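Local coordinates for protein small ribosomal subunit biogenesis GTPase RsgA (Thermotoga maritima, PDB 1U0L) that probably assists late maturation of the 30S ribosomal subunit as a slow, circularly permuted GTPase that also carries a zinc site, at residues Ser259-Asn262 with Glu268-Val271; Ala111-Leu116 with Pro241-His246; Ser100-Asp105 with Phe292-Gly297. One frame throughout, in Å; residues are numbered along the deposited sequence.

How the interactions relate
All three interactions lie on the same side of the chain's centre; interactions 2 and 3 tie the C-terminal zinc-bearing part to the GTPase domain, while interaction 1 holds that part together. Interactions 2 and 3 both use helix 101-113, interaction 3 near its start and interaction 2 at its end; their centres are about 12 Å apart. Along the chain, interaction 3 closes the widest loop, with interaction 2 and then interaction 1 inside it. The centre of interaction 1 lies about 17 Å and about 19 Å from those of interactions 2 and 3. Lys245 links them by a salt bridge with Asp260, and Phe292 packs on Asn262. Metal site and nucleotide domain are thus joined through intervening helices.

Interaction 1. Residues Ser259-Asn262 with Glu268-Val271; sequences SDCN and ECGV. With ZN (zinc ion), chain D.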
ATOM      1  N   SER A 259      20.117 -12.906 -21.236  1.00 83.73           N
ATOM      2  CA  SER A 259      20.246 -11.619 -20.557  1.00 83.78           C
ATOM      3  C   SER A 259      18.837 -11.050 -20.460  1.00 83.66           C
ATOM      4  O   SER A 259      18.187 -10.776 -21.476  1.00 84.07           O
ATOM      5  CB  SER A 259      21.144 -10.678 -21.376  1.00 73.58           C
ATOM      6  OG  SER A 259      21.147  -9.358 -20.856  1.00 75.01           O
ATOM      7  N   ASP A 260      18.364 -10.874 -19.235  1.00 78.87           N
ATOM      8  CA  ASP A 260      17.013 -10.375 -19.006  1.00 79.57           C
ATOM      9  C   ASP A 260      15.994 -11.299 -19.684  1.00 77.32           C
ATOM     10  O   ASP A 260      15.369 -10.955 -20.686  1.00 76.12           O
ATOM     11  CB  ASP A 260      16.850  -8.946 -19.538  1.00134.35           C
ATOM     12  CG  ASP A 260      15.495  -8.342 -19.176  1.00136.45           C
ATOM     13  OD1 ASP A 260      15.178  -8.275 -17.966  1.00138.58           O
ATOM     14  OD2 ASP A 260      14.752  -7.936 -20.094  1.00136.82           O
ATOM     15  N   CYS A 261      15.852 -12.487 -19.118  1.00 60.42           N
ATOM     16  CA  CYS A 261      14.920 -13.478 -19.606  1.00 57.11           C
ATOM     17  C   CYS A 261      13.601 -13.176 -18.907  1.00 55.36           C
ATOM     18  O   CYS A 261      13.572 -13.062 -17.684  1.00 56.26           O
ATOM     19  CB  CYS A 261      15.418 -14.857 -19.202  1.00 61.96           C
ATOM     20  SG  CYS A 261      14.223 -16.163 -19.360  1.00 63.54           S
ATOM     21  N   ASN A 262      12.521 -13.039 -19.670  1.00 40.01           N
ATOM     22  CA  ASN A 262      11.217 -12.741 -19.101  1.00 37.64           C
ATOM     23  C   ASN A 262      10.556 -13.933 -18.415  1.00 37.46           C
ATOM     24  O   ASN A 262       9.442 -13.825 -17.893  1.00 37.25           O
ATOM     25  CB  ASN A 262      10.300 -12.170 -20.180  1.00 36.62           C
ATOM     26  CG  ASN A 262      10.778 -10.812 -20.686  1.00 37.12           C
ATOM     27  OD1 ASN A 262      11.126  -9.925 -19.895  1.00 35.85           O
ATOM     28  ND2 ASN A 262      10.789 -10.639 -22.006  1.00 37.91           N
ATOM     29  N   GLU A 268      15.857 -21.473 -21.507  1.00 66.77           N
ATOM     30  CA  GLU A 268      16.413 -21.952 -20.255  1.00 68.38           C
ATOM     31  C   GLU A 268      16.119 -20.879 -19.239  1.00 68.72           C
ATOM     32  O   GLU A 268      16.543 -19.734 -19.394  1.00 70.69           O
ATOM     33  CB  GLU A 268      17.918 -22.145 -20.390  1.00 98.71           C
ATOM     34  CG  GLU A 268      18.579 -22.699 -19.146  1.00103.28           C
ATOM     35  CD  GLU A 268      20.091 -22.780 -19.273  1.00106.67           C
ATOM     36  OE1 GLU A 268      20.587 -23.443 -20.204  1.00106.49           O
ATOM     37  OE2 GLU A 268      20.779 -22.163 -18.427  1.00108.79           O
ATOM     38  N   CYS A 269      15.399 -21.245 -18.193  1.00 61.00           N
ATOM     39  CA  CYS A 269      15.040 -20.257 -17.198  1.00 59.08           C
ATOM     40  C   CYS A 269      15.176 -20.758 -15.773  1.00 57.72           C
ATOM     41  O   CYS A 269      14.533 -21.731 -15.399  1.00 57.44           O
ATOM     42  CB  CYS A 269      13.603 -19.819 -17.443  1.00 57.62           C
ATOM     43  SG  CYS A 269      12.999 -18.695 -16.212  1.00 54.08           S
ATOM     44  N   GLY A 270      16.001 -20.088 -14.976  1.00 76.28           N
ATOM     45  CA  GLY A 270      16.158 -20.505 -13.596  1.00 75.03           C
ATOM     46  C   GLY A 270      14.837 -20.404 -12.856  1.00 72.71           C
ATOM     47  O   GLY A 270      14.552 -21.171 -11.921  1.00 71.89           O
ATOM     48  N   VAL A 271      14.029 -19.438 -13.275  1.00 39.84           N
ATOM     49  CA  VAL A 271      12.732 -19.243 -12.673  1.00 38.03           C
ATOM     50  C   VAL A 271      11.847 -20.414 -13.082  1.00 37.89           C
ATOM     51  O   VAL A 271      11.279 -21.087 -12.218  1.00 38.55           O
ATOM     52  CB  VAL A 271      12.090 -17.926 -13.129  1.00 32.30           C
ATOM     53  CG1 VAL A 271      10.636 -17.908 -12.705  1.00 33.36           C
ATOM     54  CG2 VAL A 271      12.823 -16.748 -12.505  1.00 31.04           C
TER
HETATM   55 ZN    ZN D 298      13.956 -16.718 -17.129  1.00 62.42          ZN
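A zinc ion joins Cys261 to Cys269, gripped by Cys261 SG at 2.3 Å and by Cys269 SG at 2.4 Å, and it is the chief link between two segments that otherwise scarcely touch. Cys256 and His263, the latter through ND1, complete the four-ligand site, so the metal draws together a loop with hardly any regular structure of its own, the principle on which zinc fingers are built. The two sulfurs subtend about 128° at the zinc, and Cys261 SG stays 4.2 Å from Cys269 SG, far beyond a disulfide. Both cysteines turn their CB toward the opposite segment, and in each the sulfur lies anti to the backbone N (chi1 166° in Cys261, 176° in Cys269), which carries the two sulfurs inward to the ion. The closest approach apart from the metal is loose: Cys261 SG is 4.2 Å from Cys269 CB. Each sulfur also takes a hydrogen bond from close by in the chain. That of Cys269 comes from a backbone N of the helix it precedes, making this cysteine an N-cap as well as a ligand; such a bond, together with the helix N-terminus, would probably help to stabilise negative charge on the sulfur. Next to Cys261, Asp260 OD1 and Asn262 OD1 both meet Lys245 NZ, Asp260 in a salt bridge and Asn262 in a hydrogen bond, tying the loop beside Cys261 to the 241-246 segment. The segment 259-262 runs through the loop after helix 241-244, while Cys269 directly precedes helix 270-277; helix 282-296 packs against both, Phe292 reaching Asn262 and Tyr285 reaching Val271.

Interaction 2. Residues Ala111-Leu116 with Pro241-His246; sequences AEKNEL and PEELKH
Lys113 overlaps Glu243 only at its tip, the two side chains crossing at about a right angle, with NZ of Lys113 donating to OE1 of Glu243 at 3.0 Å in a salt bridge. The lysine is extended through chi3 and bends at its last torsion (chi4 49°), which turns the ammonium group to the acid. It reaches OE1 from the syn side, 21° out of the carboxylate plane. That oxygen is shared: Tyr247 OH also bonds to Glu243 OE1, while OE2 takes the backbone N of Glu240, so the carboxylate is held at both oxygens and its rotation is probably restricted. Lys113 itself lies against Ile239 and Tyr247. It is the last helical residue of 101-113, which ends in a Schellman motif: Leu116 N bonds to Ala111 O and Glu115 N to Glu112 O, with Glu115 at positive phi. A methionine in place of Lys113 would probably leave the carboxylate of Glu243 without its cationic mate, though still bonded to Tyr247 and Glu240. With both residues partly exposed, the pair is probably partly screened by solvent, a charge pairing that joins the GTPase helix to the weakly bonded helix 241-244.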
ATOM      1  N   ALA A 111       2.332  -2.771  -4.894  1.00 42.17           N
ATOM      2  CA  ALA A 111       3.025  -2.317  -3.695  1.00 45.47           C
ATOM      3  C   ALA A 111       4.535  -2.300  -3.936  1.00 45.99           C
ATOM      4  O   ALA A 111       5.245  -1.388  -3.488  1.00 46.71           O
ATOM      5  CB  ALA A 111       2.692  -3.235  -2.525  1.00 31.14           C
ATOM      6  N   GLU A 112       5.016  -3.310  -4.650  1.00 32.69           N
ATOM      7  CA  GLU A 112       6.432  -3.400  -4.941  1.00 33.61           C
ATOM      8  C   GLU A 112       6.812  -2.288  -5.927  1.00 33.31           C
ATOM      9  O   GLU A 112       7.810  -1.585  -5.747  1.00 31.41           O
ATOM     10  CB  GLU A 112       6.765  -4.776  -5.523  1.00 34.75           C
ATOM     11  CG  GLU A 112       7.986  -5.438  -4.901  1.00 37.40           C
ATOM     12  CD  GLU A 112       7.716  -5.997  -3.512  1.00 42.24           C
ATOM     13  OE1 GLU A 112       8.638  -6.596  -2.915  1.00 44.65           O
ATOM     14  OE2 GLU A 112       6.581  -5.847  -3.006  1.00 46.21           O
ATOM     15  N   LYS A 113       6.006  -2.118  -6.964  1.00 30.69           N
ATOM     16  CA  LYS A 113       6.299  -1.093  -7.939  1.00 30.34           C
ATOM     17  C   LYS A 113       6.473   0.277  -7.291  1.00 31.68           C
ATOM     18  O   LYS A 113       7.347   1.050  -7.693  1.00 34.91           O
ATOM     19  CB  LYS A 113       5.207  -1.012  -8.993  1.00 29.09           C
ATOM     20  CG  LYS A 113       5.474   0.094  -9.958  1.00 31.81           C
ATOM     21  CD  LYS A 113       4.390   0.273 -10.982  1.00 36.50           C
ATOM     22  CE  LYS A 113       4.800   1.386 -11.947  1.00 41.72           C
ATOM     23  NZ  LYS A 113       6.215   1.194 -12.461  1.00 39.46           N
ATOM     24  N   ASN A 114       5.648   0.592  -6.299  1.00 33.16           N
ATOM     25  CA  ASN A 114       5.750   1.890  -5.628  1.00 33.29           C
ATOM     26  C   ASN A 114       6.724   1.863  -4.466  1.00 34.36           C
ATOM     27  O   ASN A 114       6.783   2.807  -3.669  1.00 32.24           O
ATOM     28  CB  ASN A 114       4.378   2.349  -5.157  1.00 26.40           C
ATOM     29  CG  ASN A 114       3.527   2.829  -6.297  1.00 27.41           C
ATOM     30  OD1 ASN A 114       3.562   4.005  -6.665  1.00 28.56           O
ATOM     31  ND2 ASN A 114       2.776   1.914  -6.896  1.00 29.50           N
ATOM     32  N   GLU A 115       7.488   0.773  -4.404  1.00 43.11           N
ATOM     33  CA  GLU A 115       8.496   0.551  -3.374  1.00 44.62           C
ATOM     34  C   GLU A 115       7.925   0.780  -1.988  1.00 42.05           C
ATOM     35  O   GLU A 115       8.213   1.783  -1.344  1.00 44.98           O
ATOM     36  CB  GLU A 115       9.706   1.460  -3.620  1.00 59.15           C
ATOM     37  CG  GLU A 115      10.297   1.322  -5.023  1.00 66.09           C
ATOM     38  CD  GLU A 115      11.606   2.071  -5.190  1.00 71.81           C
ATOM     39  OE1 GLU A 115      11.627   3.303  -4.960  1.00 73.68           O
ATOM     40  OE2 GLU A 115      12.614   1.426  -5.555  1.00 73.51           O
ATOM     41  N   LEU A 116       7.103  -0.163  -1.538  1.00 15.24           N
ATOM     42  CA  LEU A 116       6.466  -0.071  -0.228  1.00 12.74           C
ATOM     43  C   LEU A 116       6.579  -1.379   0.528  1.00 11.23           C
ATOM     44  O   LEU A 116       6.635  -2.450  -0.063  1.00  8.51           O
ATOM     45  CB  LEU A 116       4.978   0.282  -0.378  1.00 32.40           C
ATOM     46  CG  LEU A 116       4.602   1.459  -1.286  1.00 36.10           C
ATOM     47  CD1 LEU A 116       3.084   1.592  -1.403  1.00 37.69           C
ATOM     48  CD2 LEU A 116       5.204   2.731  -0.725  1.00 35.56           C
ATOM     49  N   PRO A 241       5.943  -4.901 -19.996  1.00 40.23           N
ATOM     50  CA  PRO A 241       5.989  -6.357 -19.822  1.00 39.66           C
ATOM     51  C   PRO A 241       7.291  -6.842 -19.187  1.00 40.45           C
ATOM     52  O   PRO A 241       7.284  -7.504 -18.150  1.00 39.48           O
ATOM     53  CB  PRO A 241       5.813  -6.881 -21.247  1.00 26.30           C
ATOM     54  CG  PRO A 241       4.980  -5.808 -21.895  1.00 25.90           C
ATOM     55  CD  PRO A 241       5.647  -4.542 -21.392  1.00 26.55           C
ATOM     56  N   GLU A 242       8.407  -6.503 -19.824  1.00 68.56           N
ATOM     57  CA  GLU A 242       9.733  -6.901 -19.357  1.00 69.25           C
ATOM     58  C   GLU A 242      10.083  -6.348 -17.977  1.00 67.79           C
ATOM     59  O   GLU A 242      11.084  -6.740 -17.381  1.00 67.80           O
ATOM     60  CB  GLU A 242      10.788  -6.462 -20.378  1.00 67.31           C
ATOM     61  CG  GLU A 242      10.585  -5.043 -20.905  1.00 71.36           C
ATOM     62  CD  GLU A 242       9.549  -4.962 -22.015  1.00 73.84           C
ATOM     63  OE1 GLU A 242       9.011  -3.859 -22.249  1.00 75.04           O
ATOM     64  OE2 GLU A 242       9.282  -5.998 -22.663  1.00 73.70           O
ATOM     65  N   GLU A 243       9.253  -5.444 -17.473  1.00 39.02           N
ATOM     66  CA  GLU A 243       9.481  -4.833 -16.167  1.00 38.72           C
ATOM     67  C   GLU A 243       8.845  -5.626 -15.016  1.00 37.67           C
ATOM     68  O   GLU A 243       9.420  -5.755 -13.927  1.00 35.94           O
ATOM     69  CB  GLU A 243       8.935  -3.404 -16.189  1.00 57.97           C
ATOM     70  CG  GLU A 243       8.871  -2.715 -14.841  1.00 61.57           C
ATOM     71  CD  GLU A 243       8.340  -1.298 -14.956  1.00 63.89           C
ATOM     72  OE1 GLU A 243       8.092  -0.668 -13.904  1.00 65.73           O
ATOM     73  OE2 GLU A 243       8.177  -0.817 -16.101  1.00 62.96           O
ATOM     74  N   LEU A 244       7.654  -6.155 -15.277  1.00 44.79           N
ATOM     75  CA  LEU A 244       6.893  -6.935 -14.311  1.00 43.03           C
ATOM     76  C   LEU A 244       7.718  -7.928 -13.475  1.00 42.88           C
ATOM     77  O   LEU A 244       7.542  -8.008 -12.259  1.00 42.22           O
ATOM     78  CB  LEU A 244       5.803  -7.702 -15.055  1.00 36.67           C
ATOM     79  CG  LEU A 244       4.364  -7.748 -14.542  1.00 35.56           C
ATOM     80  CD1 LEU A 244       3.684  -8.947 -15.184  1.00 33.70           C
ATOM     81  CD2 LEU A 244       4.318  -7.866 -13.032  1.00 36.00           C
ATOM     82  N   LYS A 245       8.605  -8.683 -14.120  1.00 48.14           N
ATOM     83  CA  LYS A 245       9.418  -9.695 -13.435  1.00 47.48           C
ATOM     84  C   LYS A 245      10.141  -9.197 -12.179  1.00 46.63           C
ATOM     85  O   LYS A 245      10.456  -9.983 -11.285  1.00 48.05           O
ATOM     86  CB  LYS A 245      10.443 -10.295 -14.407  1.00 44.91           C
ATOM     87  CG  LYS A 245      11.639  -9.396 -14.652  1.00 45.23           C
ATOM     88  CD  LYS A 245      12.581  -9.944 -15.695  1.00 43.95           C
ATOM     89  CE  LYS A 245      11.973  -9.861 -17.071  1.00 44.66           C
ATOM     90  NZ  LYS A 245      13.036  -9.811 -18.109  1.00 44.21           N
ATOM     91  N   HIS A 246      10.405  -7.897 -12.115  1.00 40.21           N
ATOM     92  CA  HIS A 246      11.089  -7.313 -10.965  1.00 39.11           C
ATOM     93  C   HIS A 246      10.134  -7.084  -9.804  1.00 38.81           C
ATOM     94  O   HIS A 246      10.532  -6.600  -8.750  1.00 39.64           O
ATOM     95  CB  HIS A 246      11.711  -5.963 -11.330  1.00 40.62           C
ATOM     96  CG  HIS A 246      12.680  -6.026 -12.464  1.00 41.53           C
ATOM     97  ND1 HIS A 246      13.758  -6.884 -12.474  1.00 43.06           N
ATOM     98  CD2 HIS A 246      12.729  -5.345 -13.633  1.00 42.99           C
ATOM     99  CE1 HIS A 246      14.425  -6.733 -13.604  1.00 45.54           C
ATOM    100  NE2 HIS A 246      13.822  -5.804 -14.324  1.00 45.42           N
TER

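Interaction 3. Residues Ser100-Asp105 with Phe292-Gly297; sequences STYIID and FYELLG
The crossover helix 101-113 of the GTPase domain meets the C-terminal helix 282-296 through a phenol and a carboxylate, Tyr102 against Glu294. The two side chains come from opposite directions. Tyr102 OH lies 2.8 Å from Glu294 OE1 and 3.0 Å from Glu294 OE2. The carboxylate plane is turned 50° from that of the ring, and OE2 of Glu294 lies obliquely to the ring, 3.8 Å from CZ of Tyr102. A chi1 of 173° places the tyrosine ring anti to its own amide nitrogen and carries the hydroxyl across the gap, and Glu294 answers with a chain extended beyond CG. Lysines from outside the two segments frame the pair: Lys106 NZ hydrogen-bonds to Tyr102 OH, and Lys290 makes a cation-pi contact with the ring. Each of these lysines also stands in a long, weak ion pairing with Glu294, and together they probably help to settle its negative charge. In the nucleotide-binding fold, helix 101-113 connects the parallel neighbouring strands 87-92 and 117-122, a beta-alpha-beta crossover. Its start is fixed by Ser100 as N-cap, whose OG accepts from Ile103 N at 3.0 Å in a nearly straight bond (167° at the hydrogen). One turn along from Tyr102, Asp105 makes a salt bridge with Arg284 and accepts from Asn287, while Thr101 OG1 also bonds to Asn287. Leu295, on the other helix, packs against Leu244 and Pro241.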
ATOM      1  N   SER A 100      -8.632 -14.205  -4.630  1.00 20.12           N
ATOM      2  CA  SER A 100      -7.836 -15.101  -5.458  1.00 21.28           C
ATOM      3  C   SER A 100      -6.374 -14.710  -5.342  1.00 24.17           C
ATOM      4  O   SER A 100      -6.060 -13.530  -5.160  1.00 25.78           O
ATOM      5  CB  SER A 100      -8.247 -14.966  -6.917  1.00 15.30           C
ATOM      6  OG  SER A 100      -7.782 -13.720  -7.425  1.00 15.95           O
ATOM      7  N   THR A 101      -5.476 -15.682  -5.468  1.00 32.73           N
ATOM      8  CA  THR A 101      -4.054 -15.370  -5.389  1.00 34.21           C
ATOM      9  C   THR A 101      -3.721 -14.364  -6.482  1.00 35.55           C
ATOM     10  O   THR A 101      -2.843 -13.520  -6.312  1.00 34.72           O
ATOM     11  CB  THR A 101      -3.168 -16.618  -5.585  1.00 24.98           C
ATOM     12  OG1 THR A 101      -3.422 -17.182  -6.877  1.00 24.01           O
ATOM     13  CG2 THR A 101      -3.443 -17.651  -4.498  1.00 21.81           C
ATOM     14  N   TYR A 102      -4.428 -14.447  -7.605  1.00 40.84           N
ATOM     15  CA  TYR A 102      -4.184 -13.522  -8.707  1.00 41.10           C
ATOM     16  C   TYR A 102      -4.364 -12.069  -8.262  1.00 40.81           C
ATOM     17  O   TYR A 102      -3.504 -11.224  -8.521  1.00 40.57           O
ATOM     18  CB  TYR A 102      -5.119 -13.820  -9.880  1.00 26.54           C
ATOM     19  CG  TYR A 102      -5.032 -12.789 -10.979  1.00 24.94           C
ATOM     20  CD1 TYR A 102      -4.008 -12.836 -11.925  1.00 27.34           C
ATOM     21  CD2 TYR A 102      -5.952 -11.748 -11.052  1.00 24.68           C
ATOM     22  CE1 TYR A 102      -3.903 -11.871 -12.921  1.00 29.29           C
ATOM     23  CE2 TYR A 102      -5.860 -10.775 -12.038  1.00 28.62           C
ATOM     24  CZ  TYR A 102      -4.836 -10.842 -12.970  1.00 30.84           C
ATOM     25  OH  TYR A 102      -4.740  -9.884 -13.958  1.00 33.93           O
ATOM     26  N   ILE A 103      -5.487 -11.778  -7.607  1.00 36.56           N
ATOM     27  CA  ILE A 103      -5.741 -10.429  -7.115  1.00 36.75           C
ATOM     28  C   ILE A 103      -4.660 -10.071  -6.111  1.00 35.67           C
ATOM     29  O   ILE A 103      -4.117  -8.972  -6.151  1.00 36.27           O
ATOM     30  CB  ILE A 103      -7.137 -10.311  -6.438  1.00 38.35           C
ATOM     31  CG1 ILE A 103      -8.165  -9.844  -7.471  1.00 36.14           C
ATOM     32  CG2 ILE A 103      -7.089  -9.334  -5.257  1.00 34.14           C
ATOM     33  CD1 ILE A 103      -8.306 -10.782  -8.631  1.00 40.33           C
ATOM     34  N   ILE A 104      -4.341 -11.011  -5.225  1.00 30.21           N
ATOM     35  CA  ILE A 104      -3.302 -10.790  -4.222  1.00 27.78           C
ATOM     36  C   ILE A 104      -1.953 -10.413  -4.843  1.00 29.77           C
ATOM     37  O   ILE A 104      -1.275  -9.498  -4.366  1.00 31.59           O
ATOM     38  CB  ILE A 104      -3.064 -12.037  -3.351  1.00 12.26           C
ATOM     39  CG1 ILE A 104      -4.295 -12.364  -2.520  1.00 11.39           C
ATOM     40  CG2 ILE A 104      -1.906 -11.791  -2.416  1.00 12.18           C
ATOM     41  CD1 ILE A 104      -4.097 -13.548  -1.609  1.00  6.70           C
ATOM     42  N   ASP A 105      -1.557 -11.118  -5.900  1.00 22.42           N
ATOM     43  CA  ASP A 105      -0.277 -10.838  -6.537  1.00 21.92           C
ATOM     44  C   ASP A 105      -0.279  -9.534  -7.321  1.00 21.73           C
ATOM     45  O   ASP A 105       0.766  -8.896  -7.486  1.00 18.90           O
ATOM     46  CB  ASP A 105       0.145 -12.010  -7.435  1.00 25.80           C
ATOM     47  CG  ASP A 105       0.426 -13.266  -6.636  1.00 28.84           C
ATOM     48  OD1 ASP A 105       0.767 -13.135  -5.428  1.00 26.38           O
ATOM     49  OD2 ASP A 105       0.315 -14.376  -7.209  1.00 28.86           O
ATOM     50  N   PHE A 292       1.883 -10.889 -17.364  1.00 36.12           N
ATOM     51  CA  PHE A 292       2.837 -10.591 -18.417  1.00 36.59           C
ATOM     52  C   PHE A 292       2.074 -10.372 -19.719  1.00 38.22           C
ATOM     53  O   PHE A 292       2.069  -9.270 -20.279  1.00 37.34           O
ATOM     54  CB  PHE A 292       3.828 -11.749 -18.590  1.00 34.25           C
ATOM     55  CG  PHE A 292       4.890 -11.483 -19.616  1.00 34.09           C
ATOM     56  CD1 PHE A 292       6.033 -10.776 -19.280  1.00 35.80           C
ATOM     57  CD2 PHE A 292       4.708 -11.862 -20.942  1.00 36.02           C
ATOM     58  CE1 PHE A 292       6.983 -10.439 -20.254  1.00 37.07           C
ATOM     59  CE2 PHE A 292       5.649 -11.529 -21.924  1.00 37.61           C
ATOM     60  CZ  PHE A 292       6.787 -10.815 -21.576  1.00 36.49           C
ATOM     61  N   TYR A 293       1.418 -11.425 -20.194  1.00 39.54           N
ATOM     62  CA  TYR A 293       0.658 -11.351 -21.435  1.00 43.22           C
ATOM     63  C   TYR A 293      -0.396 -10.222 -21.455  1.00 45.91           C
ATOM     64  O   TYR A 293      -0.657  -9.611 -22.504  1.00 44.71           O
ATOM     65  CB  TYR A 293       0.031 -12.721 -21.707  1.00 46.79           C
ATOM     66  CG  TYR A 293       1.028 -13.736 -22.248  1.00 48.87           C
ATOM     67  CD1 TYR A 293       0.885 -15.101 -21.988  1.00 48.95           C
ATOM     68  CD2 TYR A 293       2.115 -13.329 -23.029  1.00 49.96           C
ATOM     69  CE1 TYR A 293       1.798 -16.033 -22.483  1.00 49.21           C
ATOM     70  CE2 TYR A 293       3.032 -14.254 -23.532  1.00 51.15           C
ATOM     71  CZ  TYR A 293       2.869 -15.601 -23.252  1.00 52.43           C
ATOM     72  OH  TYR A 293       3.791 -16.506 -23.729  1.00 54.78           O
ATOM     73  N   GLU A 294      -0.985  -9.942 -20.293  1.00 48.79           N
ATOM     74  CA  GLU A 294      -1.978  -8.883 -20.172  1.00 49.91           C
ATOM     75  C   GLU A 294      -1.359  -7.527 -20.470  1.00 51.89           C
ATOM     76  O   GLU A 294      -2.028  -6.636 -20.988  1.00 53.05           O
ATOM     77  CB  GLU A 294      -2.567  -8.864 -18.767  1.00 54.88           C
ATOM     78  CG  GLU A 294      -3.791  -9.730 -18.606  1.00 59.23           C
ATOM     79  CD  GLU A 294      -4.262  -9.823 -17.171  1.00 61.30           C
ATOM     80  OE1 GLU A 294      -4.319  -8.777 -16.484  1.00 61.90           O
ATOM     81  OE2 GLU A 294      -4.583 -10.944 -16.728  1.00 61.83           O
ATOM     82  N   LEU A 295      -0.081  -7.366 -20.144  1.00 48.31           N
ATOM     83  CA  LEU A 295       0.593  -6.099 -20.381  1.00 50.42           C
ATOM     84  C   LEU A 295       1.036  -5.962 -21.833  1.00 54.10           C
ATOM     85  O   LEU A 295       1.205  -4.846 -22.325  1.00 53.78           O
ATOM     86  CB  LEU A 295       1.799  -5.950 -19.439  1.00 38.77           C
ATOM     87  CG  LEU A 295       1.490  -5.867 -17.935  1.00 36.94           C
ATOM     88  CD1 LEU A 295       2.781  -5.777 -17.120  1.00 34.52           C
ATOM     89  CD2 LEU A 295       0.616  -4.659 -17.670  1.00 34.18           C
ATOM     90  N   LEU A 296       1.217  -7.093 -22.519  1.00 56.58           N
ATOM     91  CA  LEU A 296       1.644  -7.085 -23.924  1.00 60.43           C
ATOM     92  C   LEU A 296       0.599  -6.509 -24.860  1.00 65.33           C
ATOM     93  O   LEU A 296       0.946  -5.932 -25.891  1.00 64.92           O
ATOM     94  CB  LEU A 296       1.988  -8.490 -24.393  1.00 40.50           C
ATOM     95  CG  LEU A 296       3.434  -8.935 -24.235  1.00 37.82           C
ATOM     96  CD1 LEU A 296       3.561 -10.365 -24.720  1.00 36.45           C
ATOM     97  CD2 LEU A 296       4.347  -7.998 -25.014  1.00 35.74           C
ATOM     98  N   GLY A 297      -0.674  -6.699 -24.510  1.00 47.48           N
ATOM     99  CA  GLY A 297      -1.760  -6.167 -25.310  1.00 55.34           C
ATOM    100  C   GLY A 297      -1.821  -4.658 -25.151  1.00 61.86           C
ATOM    101  O   GLY A 297      -2.536  -4.133 -24.294  1.00 62.05           O
TER